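Local coordinates for Dps family DNA-binding stress response protein (PDB 2C41) that probably binds and oxidises iron and may also bind DNA, as a stress-response member of the ferritin-like Dps family that assembles from twelve subunits, at residues K30-L35 / K96-E101; E49-E54 / R143-E148. One frame throughout, in Å; residues are numbered along the deposited sequence.

Contact 1: residues K30-L35 / K96-E101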
ATOM      1  N   LYS C  30      16.645  24.454  -0.949  1.00 12.54           N
ATOM      2  CA  LYS C  30      15.328  25.039  -1.150  1.00 12.61           C
ATOM      3  C   LYS C  30      15.422  26.296  -2.019  1.00 12.53           C
ATOM      4  O   LYS C  30      14.603  26.487  -2.922  1.00 11.95           O
ATOM      5  CB  LYS C  30      14.623  25.315   0.183  1.00 12.48           C
ATOM      6  CG  LYS C  30      14.144  24.049   0.915  1.00 13.02           C
ATOM      7  CD  LYS C  30      13.371  23.070   0.010  1.00 13.59           C
ATOM      8  CE  LYS C  30      12.036  23.655  -0.465  1.00 13.26           C
ATOM      9  NZ  LYS C  30      11.030  22.606  -0.812  1.00 11.56           N
ATOM     10  N   LYS C  31      16.431  27.133  -1.767  1.00 12.30           N
ATOM     11  CA  LYS C  31      16.666  28.286  -2.637  1.00 12.29           C
ATOM     12  C   LYS C  31      16.817  27.846  -4.094  1.00 12.37           C
ATOM     13  O   LYS C  31      16.152  28.393  -4.979  1.00 12.28           O
ATOM     14  CB  LYS C  31      17.880  29.095  -2.182  1.00 12.09           C
ATOM     15  CG  LYS C  31      18.334  30.132  -3.195  1.00 12.56           C
ATOM     16  CD  LYS C  31      19.432  30.992  -2.614  1.00 12.88           C
ATOM     17  CE  LYS C  31      19.883  32.063  -3.614  1.00 13.67           C
ATOM     18  NZ  LYS C  31      21.086  32.768  -3.086  1.00 15.09           N
ATOM     19  N   TYR C  32      17.664  26.847  -4.343  1.00 12.53           N
ATOM     20  CA  TYR C  32      17.888  26.379  -5.708  1.00 12.70           C
ATOM     21  C   TYR C  32      16.590  25.830  -6.318  1.00 12.80           C
ATOM     22  O   TYR C  32      16.243  26.159  -7.446  1.00 12.49           O
ATOM     23  CB  TYR C  32      19.019  25.343  -5.783  1.00 12.75           C
ATOM     24  CG  TYR C  32      20.276  25.705  -5.005  1.00 11.75           C
ATOM     25  CD1 TYR C  32      20.714  27.036  -4.898  1.00 13.50           C
ATOM     26  CD2 TYR C  32      21.047  24.709  -4.407  1.00 13.38           C
ATOM     27  CE1 TYR C  32      21.885  27.362  -4.181  1.00 13.46           C
ATOM     28  CE2 TYR C  32      22.206  25.018  -3.696  1.00 12.96           C
ATOM     29  CZ  TYR C  32      22.618  26.338  -3.586  1.00 13.33           C
ATOM     30  OH  TYR C  32      23.758  26.621  -2.877  1.00 13.03           O
ATOM     31  N   HIS C  33      15.888  25.003  -5.554  1.00 12.62           N
ATOM     32  CA  HIS C  33      14.581  24.467  -5.942  1.00 12.95           C
ATOM     33  C   HIS C  33      13.640  25.600  -6.378  1.00 13.15           C
ATOM     34  O   HIS C  33      13.033  25.528  -7.445  1.00 12.89           O
ATOM     35  CB  HIS C  33      14.007  23.690  -4.748  1.00 12.77           C
ATOM     36  CG  HIS C  33      12.635  23.132  -4.954  1.00 13.68           C
ATOM     37  ND1 HIS C  33      12.362  22.124  -5.855  1.00 13.18           N
ATOM     38  CD2 HIS C  33      11.470  23.393  -4.315  1.00 12.91           C
ATOM     39  CE1 HIS C  33      11.082  21.808  -5.780  1.00 14.36           C
ATOM     40  NE2 HIS C  33      10.519  22.564  -4.854  1.00 13.83           N
ATOM     41  N   TRP C  34      13.546  26.654  -5.568  1.00 12.81           N
ATOM     42  CA  TRP C  34      12.604  27.731  -5.850  1.00 13.52           C
ATOM     43  C   TRP C  34      13.032  28.646  -6.993  1.00 13.77           C
ATOM     44  O   TRP C  34      12.191  29.114  -7.769  1.00 13.98           O
ATOM     45  CB  TRP C  34      12.370  28.578  -4.599  1.00 13.38           C
ATOM     46  CG  TRP C  34      11.736  27.822  -3.463  1.00 13.15           C
ATOM     47  CD1 TRP C  34      10.785  26.838  -3.553  1.00 12.81           C
ATOM     48  CD2 TRP C  34      11.982  28.014  -2.070  1.00 13.95           C
ATOM     49  NE1 TRP C  34      10.445  26.398  -2.301  1.00 12.70           N
ATOM     50  CE2 TRP C  34      11.160  27.102  -1.371  1.00 12.74           C
ATOM     51  CE3 TRP C  34      12.820  28.870  -1.340  1.00 13.98           C
ATOM     52  CZ2 TRP C  34      11.151  27.015   0.029  1.00 13.29           C
ATOM     53  CZ3 TRP C  34      12.817  28.777   0.056  1.00 13.65           C
ATOM     54  CH2 TRP C  34      11.978  27.864   0.721  1.00 13.23           C
ATOM     55  N   LEU C  35      14.332  28.915  -7.073  1.00 14.28           N
ATOM     56  CA  LEU C  35      14.846  29.968  -7.945  1.00 14.74           C
ATOM     57  C   LEU C  35      15.436  29.470  -9.256  1.00 15.05           C
ATOM     58  O   LEU C  35      15.835  30.267 -10.099  1.00 15.06           O
ATOM     59  CB  LEU C  35      15.858  30.847  -7.196  1.00 14.56           C
ATOM     60  CG  LEU C  35      15.349  31.567  -5.937  1.00 16.33           C
ATOM     61  CD1 LEU C  35      16.332  32.639  -5.520  1.00 17.49           C
ATOM     62  CD2 LEU C  35      13.950  32.178  -6.123  1.00 17.90           C
ATOM     63  N   LYS C  96      23.931  27.622 -13.200  1.00 15.05           N
ATOM     64  CA  LYS C  96      25.312  27.128 -13.144  1.00 15.19           C
ATOM     65  C   LYS C  96      25.966  27.462 -11.799  1.00 14.90           C
ATOM     66  O   LYS C  96      26.594  26.600 -11.184  1.00 14.53           O
ATOM     67  CB  LYS C  96      26.142  27.691 -14.302  1.00 15.61           C
ATOM     68  CG  LYS C  96      27.603  27.254 -14.274  1.00 17.08           C
ATOM     69  CD  LYS C  96      28.322  27.641 -15.551  1.00 20.22           C
ATOM     70  CE  LYS C  96      29.708  27.022 -15.571  1.00 22.30           C
ATOM     71  NZ  LYS C  96      30.127  26.704 -16.964  1.00 25.51           N
ATOM     72  N   GLN C  97      25.808  28.711 -11.357  1.00 14.61           N
ATOM     73  CA  GLN C  97      26.343  29.162 -10.070  1.00 15.04           C
ATOM     74  C   GLN C  97      25.759  28.396  -8.885  1.00 14.62           C
ATOM     75  O   GLN C  97      26.471  28.082  -7.940  1.00 14.35           O
ATOM     76  CB  GLN C  97      26.119  30.665  -9.879  1.00 14.91           C
ATOM     77  CG  GLN C  97      27.125  31.509 -10.647  1.00 16.03           C
ATOM     78  CD  GLN C  97      26.778  32.994 -10.682  1.00 18.12           C
ATOM     79  OE1 GLN C  97      25.613  33.394 -10.540  1.00 16.76           O
ATOM     80  NE2 GLN C  97      27.805  33.826 -10.897  1.00 20.93           N
ATOM     81  N   MET C  98      24.459  28.113  -8.931  1.00 14.26           N
ATOM     82  CA  MET C  98      23.817  27.321  -7.869  1.00 14.54           C
ATOM     83  C   MET C  98      24.469  25.950  -7.744  1.00 14.09           C
ATOM     84  O   MET C  98      24.789  25.490  -6.641  1.00 13.94           O
ATOM     85  CB  MET C  98      22.328  27.119  -8.167  1.00 14.64           C
ATOM     86  CG  MET C  98      21.492  28.382  -8.075  1.00 15.73           C
ATOM     87  SD  MET C  98      19.798  28.024  -8.600  1.00 16.45           S
ATOM     88  CE  MET C  98      19.220  29.701  -8.863  1.00 16.35           C
ATOM     89  N   ILE C  99      24.649  25.301  -8.887  1.00 13.96           N
ATOM     90  CA  ILE C  99      25.261  23.973  -8.952  1.00 14.03           C
ATOM     91  C   ILE C  99      26.714  23.999  -8.449  1.00 14.36           C
ATOM     92  O   ILE C  99      27.106  23.143  -7.653  1.00 13.75           O
ATOM     93  CB  ILE C  99      25.125  23.360 -10.362  1.00 13.83           C
ATOM     94  CG1 ILE C  99      23.631  23.148 -10.692  1.00 13.38           C
ATOM     95  CG2 ILE C  99      25.881  22.028 -10.450  1.00 14.28           C
ATOM     96  CD1 ILE C  99      23.358  22.591 -12.086  1.00 14.26           C
ATOM     97  N   GLU C 100      27.484  24.990  -8.890  1.00 14.51           N
ATOM     98  CA  GLU C 100      28.869  25.147  -8.448  1.00 14.87           C
ATOM     99  C   GLU C 100      28.954  25.379  -6.933  1.00 14.70           C
ATOM    100  O   GLU C 100      29.807  24.798  -6.257  1.00 14.50           O
ATOM    101  CB  GLU C 100      29.550  26.272  -9.223  1.00 15.53           C
ATOM    102  CG  GLU C 100      29.618  26.020 -10.734  1.00 16.90           C
ATOM    103  CD  GLU C 100      30.914  25.378 -11.200  1.00 20.58           C
ATOM    104  OE1 GLU C 100      31.559  24.659 -10.398  1.00 22.79           O
ATOM    105  OE2 GLU C 100      31.285  25.589 -12.381  1.00 20.87           O
ATOM    106  N   GLU C 101      28.064  26.223  -6.415  1.00 14.62           N
ATOM    107  CA  GLU C 101      27.984  26.498  -4.978  1.00 14.66           C
ATOM    108  C   GLU C 101      27.660  25.219  -4.205  1.00 14.38           C
ATOM    109  O   GLU C 101      28.300  24.917  -3.196  1.00 14.09           O
ATOM    110  CB  GLU C 101      26.912  27.560  -4.701  1.00 14.67           C
ATOM    111  CG  GLU C 101      26.821  27.993  -3.250  1.00 15.52           C
ATOM    112  CD  GLU C 101      25.880  29.163  -3.066  1.00 17.04           C
ATOM    113  OE1 GLU C 101      26.381  30.292  -2.908  1.00 18.48           O
ATOM    114  OE2 GLU C 101      24.648  28.957  -3.107  1.00 15.05           O
TER
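Tyr32 reaches across to Met98 and Glu101: its inner part packs along Met98 and its hydroxyl ends on Glu101. At the root, Tyr32 CB lies 4.0 Å from Met98 SD. Further out, Tyr32 CD1 is 3.5 Å from Met98 CG, while Met98 CB sits over a face of the ring, 4.1 Å from its centroid, in a CH-pi contact. The methionine sulfur stays oblique to the ring, making a Met-aromatic contact rather than a stack over its centre. At the tip, Tyr32 OH donates a short hydrogen bond of 2.5 Å to Glu101 OE2, which lies at the ring edge, in plane, and accepts through its anti lone pair. Glu101 gets there with CG anti to its backbone N (chi1 -176°) and an extended chain. Ser89 also bonds OE2, so two hydroxyl groups fix this carboxylate oxygen; Lys31, bound to the same serine, is salt-bridged to Asp76 of a second subunit. Met98 CE continues past the ring to Leu35 CB, 3.9 Å away, at the C-terminal end of helix 6-35. Helix 6-35 and helix 95-122 run antiparallel here, their segment axes 164° apart, in the packing of a ferritin-like four-helix bundle.

Contact 2: residues E49-E54 / R143-E148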
ATOM      1  N   GLU C  49      14.982  19.363  -5.077  1.00 12.33           N
ATOM      2  CA  GLU C  49      14.072  18.857  -4.051  1.00 13.22           C
ATOM      3  C   GLU C  49      14.518  17.484  -3.549  1.00 12.87           C
ATOM      4  O   GLU C  49      14.506  17.220  -2.351  1.00 12.57           O
ATOM      5  CB  GLU C  49      12.630  18.823  -4.575  1.00 13.62           C
ATOM      6  CG  GLU C  49      11.609  18.442  -3.504  1.00 15.88           C
ATOM      7  CD  GLU C  49      11.332  19.540  -2.468  1.00 19.82           C
ATOM      8  OE1 GLU C  49      12.022  20.585  -2.422  1.00 19.36           O
ATOM      9  OE2 GLU C  49      10.399  19.344  -1.669  1.00 23.23           O
ATOM     10  N   GLU C  50      14.937  16.620  -4.476  1.00 12.73           N
ATOM     11  CA  GLU C  50      15.325  15.257  -4.130  1.00 12.76           C
ATOM     12  C   GLU C  50      16.570  15.239  -3.254  1.00 12.98           C
ATOM     13  O   GLU C  50      16.579  14.621  -2.183  1.00 12.20           O
ATOM     14  CB  GLU C  50      15.535  14.431  -5.397  1.00 13.28           C
ATOM     15  CG  GLU C  50      14.235  14.105  -6.102  1.00 13.86           C
ATOM     16  CD  GLU C  50      14.428  13.669  -7.540  1.00 15.22           C
ATOM     17  OE1 GLU C  50      15.517  13.902  -8.118  1.00 17.02           O
ATOM     18  OE2 GLU C  50      13.467  13.116  -8.101  1.00 16.93           O
ATOM     19  N   GLN C  51      17.606  15.953  -3.689  1.00 12.45           N
ATOM     20  CA  GLN C  51      18.849  16.002  -2.915  1.00 12.56           C
ATOM     21  C   GLN C  51      18.640  16.801  -1.629  1.00 12.76           C
ATOM     22  O   GLN C  51      19.123  16.409  -0.563  1.00 12.44           O
ATOM     23  CB  GLN C  51      20.021  16.487  -3.782  1.00 12.17           C
ATOM     24  CG  GLN C  51      20.149  15.618  -5.050  1.00 12.05           C
ATOM     25  CD  GLN C  51      21.511  15.649  -5.738  1.00 12.50           C
ATOM     26  OE1 GLN C  51      21.859  14.703  -6.431  1.00 13.63           O
ATOM     27  NE2 GLN C  51      22.267  16.723  -5.568  1.00 13.23           N
ATOM     28  N   GLY C  52      17.847  17.866  -1.713  1.00 12.91           N
ATOM     29  CA  GLY C  52      17.466  18.635  -0.527  1.00 13.19           C
ATOM     30  C   GLY C  52      16.776  17.782   0.522  1.00 13.69           C
ATOM     31  O   GLY C  52      17.053  17.919   1.716  1.00 13.60           O
ATOM     32  N   SER C  53      15.880  16.902   0.081  1.00 13.77           N
ATOM     33  CA  SER C  53      15.166  16.000   1.000  1.00 14.59           C
ATOM     34  C   SER C  53      16.086  15.013   1.700  1.00 14.10           C
ATOM     35  O   SER C  53      15.863  14.673   2.860  1.00 13.66           O
ATOM     36  CB  SER C  53      14.059  15.240   0.267  1.00 15.15           C
ATOM     37  OG  SER C  53      12.986  16.116  -0.007  1.00 19.52           O
ATOM     38  N   GLU C  54      17.106  14.539   0.986  1.00 13.68           N
ATOM     39  CA  GLU C  54      18.084  13.630   1.569  1.00 13.93           C
ATOM     40  C   GLU C  54      18.966  14.319   2.600  1.00 13.57           C
ATOM     41  O   GLU C  54      19.242  13.755   3.654  1.00 13.66           O
ATOM     42  CB  GLU C  54      18.915  12.960   0.482  1.00 14.21           C
ATOM     43  CG  GLU C  54      18.092  11.952  -0.319  1.00 15.33           C
ATOM     44  CD  GLU C  54      18.943  11.125  -1.253  1.00 18.74           C
ATOM     45  OE1 GLU C  54      18.858   9.881  -1.169  1.00 22.16           O
ATOM     46  OE2 GLU C  54      19.701  11.713  -2.055  1.00 17.60           O
ATOM     47  N   ARG C 143      27.174  15.138  -4.982  1.00 12.84           N
ATOM     48  CA  ARG C 143      28.288  15.806  -5.649  1.00 13.09           C
ATOM     49  C   ARG C 143      28.474  15.277  -7.074  1.00 13.25           C
ATOM     50  O   ARG C 143      28.667  16.048  -8.013  1.00 12.71           O
ATOM     51  CB  ARG C 143      29.573  15.624  -4.829  1.00 12.97           C
ATOM     52  CG  ARG C 143      30.823  16.146  -5.521  1.00 12.83           C
ATOM     53  CD  ARG C 143      32.077  15.803  -4.716  1.00 13.36           C
ATOM     54  NE  ARG C 143      33.273  16.155  -5.473  1.00 14.58           N
ATOM     55  CZ  ARG C 143      33.864  15.364  -6.369  1.00 15.08           C
ATOM     56  NH1 ARG C 143      34.949  15.797  -7.011  1.00 14.52           N
ATOM     57  NH2 ARG C 143      33.378  14.146  -6.627  1.00 14.47           N
ATOM     58  N   TRP C 144      28.428  13.955  -7.226  1.00 13.30           N
ATOM     59  CA  TRP C 144      28.530  13.339  -8.544  1.00 13.97           C
ATOM     60  C   TRP C 144      27.420  13.836  -9.499  1.00 13.75           C
ATOM     61  O   TRP C 144      27.718  14.291 -10.605  1.00 13.67           O
ATOM     62  CB  TRP C 144      28.562  11.809  -8.420  1.00 14.61           C
ATOM     63  CG  TRP C 144      28.149  11.088  -9.662  1.00 15.29           C
ATOM     64  CD1 TRP C 144      28.619  11.281 -10.931  1.00 16.61           C
ATOM     65  CD2 TRP C 144      27.174  10.051  -9.741  1.00 16.63           C
ATOM     66  NE1 TRP C 144      27.977  10.427 -11.805  1.00 16.98           N
ATOM     67  CE2 TRP C 144      27.090   9.659 -11.095  1.00 17.20           C
ATOM     68  CE3 TRP C 144      26.355   9.416  -8.795  1.00 16.58           C
ATOM     69  CZ2 TRP C 144      26.210   8.662 -11.532  1.00 17.65           C
ATOM     70  CZ3 TRP C 144      25.485   8.415  -9.229  1.00 17.08           C
ATOM     71  CH2 TRP C 144      25.422   8.053 -10.590  1.00 16.80           C
ATOM     72  N   PHE C 145      26.159  13.755  -9.066  1.00 13.49           N
ATOM     73  CA  PHE C 145      25.021  14.253  -9.859  1.00 13.84           C
ATOM     74  C   PHE C 145      25.231  15.696 -10.315  1.00 13.79           C
ATOM     75  O   PHE C 145      25.088  16.022 -11.501  1.00 13.88           O
ATOM     76  CB  PHE C 145      23.714  14.167  -9.052  1.00 14.04           C
ATOM     77  CG  PHE C 145      22.924  12.899  -9.285  1.00 14.97           C
ATOM     78  CD1 PHE C 145      23.438  11.660  -8.911  1.00 15.53           C
ATOM     79  CD2 PHE C 145      21.653  12.953  -9.850  1.00 16.58           C
ATOM     80  CE1 PHE C 145      22.703  10.486  -9.122  1.00 16.44           C
ATOM     81  CE2 PHE C 145      20.904  11.785 -10.060  1.00 16.10           C
ATOM     82  CZ  PHE C 145      21.430  10.555  -9.693  1.00 15.53           C
ATOM     83  N   LEU C 146      25.572  16.559  -9.360  1.00 13.45           N
ATOM     84  CA  LEU C 146      25.763  17.982  -9.637  1.00 13.69           C
ATOM     85  C   LEU C 146      26.884  18.217 -10.647  1.00 13.75           C
ATOM     86  O   LEU C 146      26.720  18.989 -11.593  1.00 13.60           O
ATOM     87  CB  LEU C 146      26.064  18.726  -8.337  1.00 13.03           C
ATOM     88  CG  LEU C 146      25.046  19.555  -7.536  1.00 15.57           C
ATOM     89  CD1 LEU C 146      23.621  19.533  -8.044  1.00 14.44           C
ATOM     90  CD2 LEU C 146      25.129  19.208  -6.052  1.00 14.34           C
ATOM     91  N   LYS C 147      28.014  17.543 -10.443  1.00 13.79           N
ATOM     92  CA  LYS C 147      29.161  17.679 -11.338  1.00 14.25           C
ATOM     93  C   LYS C 147      28.811  17.300 -12.774  1.00 14.26           C
ATOM     94  O   LYS C 147      29.283  17.938 -13.719  1.00 14.31           O
ATOM     95  CB  LYS C 147      30.345  16.847 -10.831  1.00 14.31           C
ATOM     96  CG  LYS C 147      31.067  17.484  -9.648  1.00 14.55           C
ATOM     97  CD  LYS C 147      32.100  16.518  -9.044  1.00 15.74           C
ATOM     98  CE  LYS C 147      33.185  16.117 -10.062  1.00 17.79           C
ATOM     99  NZ  LYS C 147      34.064  17.266 -10.389  1.00 20.08           N
ATOM    100  N   GLU C 148      27.983  16.272 -12.941  1.00 14.38           N
ATOM    101  CA  GLU C 148      27.561  15.851 -14.281  1.00 14.85           C
ATOM    102  C   GLU C 148      26.880  16.986 -15.049  1.00 14.65           C
ATOM    103  O   GLU C 148      27.086  17.127 -16.250  1.00 14.33           O
ATOM    104  CB  GLU C 148      26.644  14.622 -14.221  1.00 15.22           C
ATOM    105  CG  GLU C 148      27.336  13.339 -13.729  1.00 17.22           C
ATOM    106  CD  GLU C 148      28.601  13.016 -14.522  1.00 21.96           C
ATOM    107  OE1 GLU C 148      29.617  12.604 -13.912  1.00 23.35           O
ATOM    108  OE2 GLU C 148      28.591  13.207 -15.757  1.00 21.95           O
TER
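With CG anti to its carbonyl carbon (chi1 -54°) and the chain extended beyond, Gln51 holds its amide out to Phe145 and Leu146 on the facing helix. The backbones stay well apart, Gln51 CA and Phe145 CA being 9.5 Å from each other, and this one long side chain does the bridging. Its two amide atoms go to different neighbours. Gln51 OE1 rests against the base of the phenylalanine, 3.3 Å from Phe145 CB and 3.5 Å from Phe145 CG, and the amide and ring planes are inclined by 59°. On the other branch, Gln51 NE2 touches both methyls of the leucine, 3.8 Å from Leu146 CD2 and 4.0 Å from Leu146 CD1. These are packing contacts; NE2 hydrogen-bonds Tyr29 OH on helix 6-35, which would help to set the rotation of the amide. Leu146 has a nearly eclipsed chi2 of 5°, a somewhat strained shape, and also packs on Ala102, Ile103 and His106 of helix 95-122. Cutting Gln51 back to an alanine is likely to leave Tyr29 OH without this amide partner and to open a gap beside Phe145 CB and the Leu146 methyls. Phe145 extends the packing beyond the chain, its ring meeting Phe41 of a fourth subunit edge-to-face. Within its own helix, Phe145 CD1 lies 3.6 Å above the ring plane of the preceding residue, Trp144. The contact thus joins helix 41-68 to helix 126-149 through a buried glutamine that packs on Phe145 and Leu146 and hydrogen-bonds Tyr29, in the interior of a ferritin-like four-helix bundle whose flanks are taken up by neighbouring subunits of the dodecamer.

How the contacts relate
The two contacts lie with their centres about 11 Å apart, on the same side of the chain's centre, and together involve all four long helices. Along the chain the segments alternate: 30-35, 49-54, 96-101, 143-148. Contact 1 therefore pairs the first long helix with the third and contact 2 the second with the fourth, so each contact ties one helix of the first hairpin to one of the second. They also touch directly: Lys30 NZ forms a 2.8 Å salt bridge with Glu49 OE1, and Ile99 packs on Leu146. Around them several subunits converge, consistent with the shell-like assembly of Dps proteins, whose ferroxidase sites generally lie at subunit interfaces.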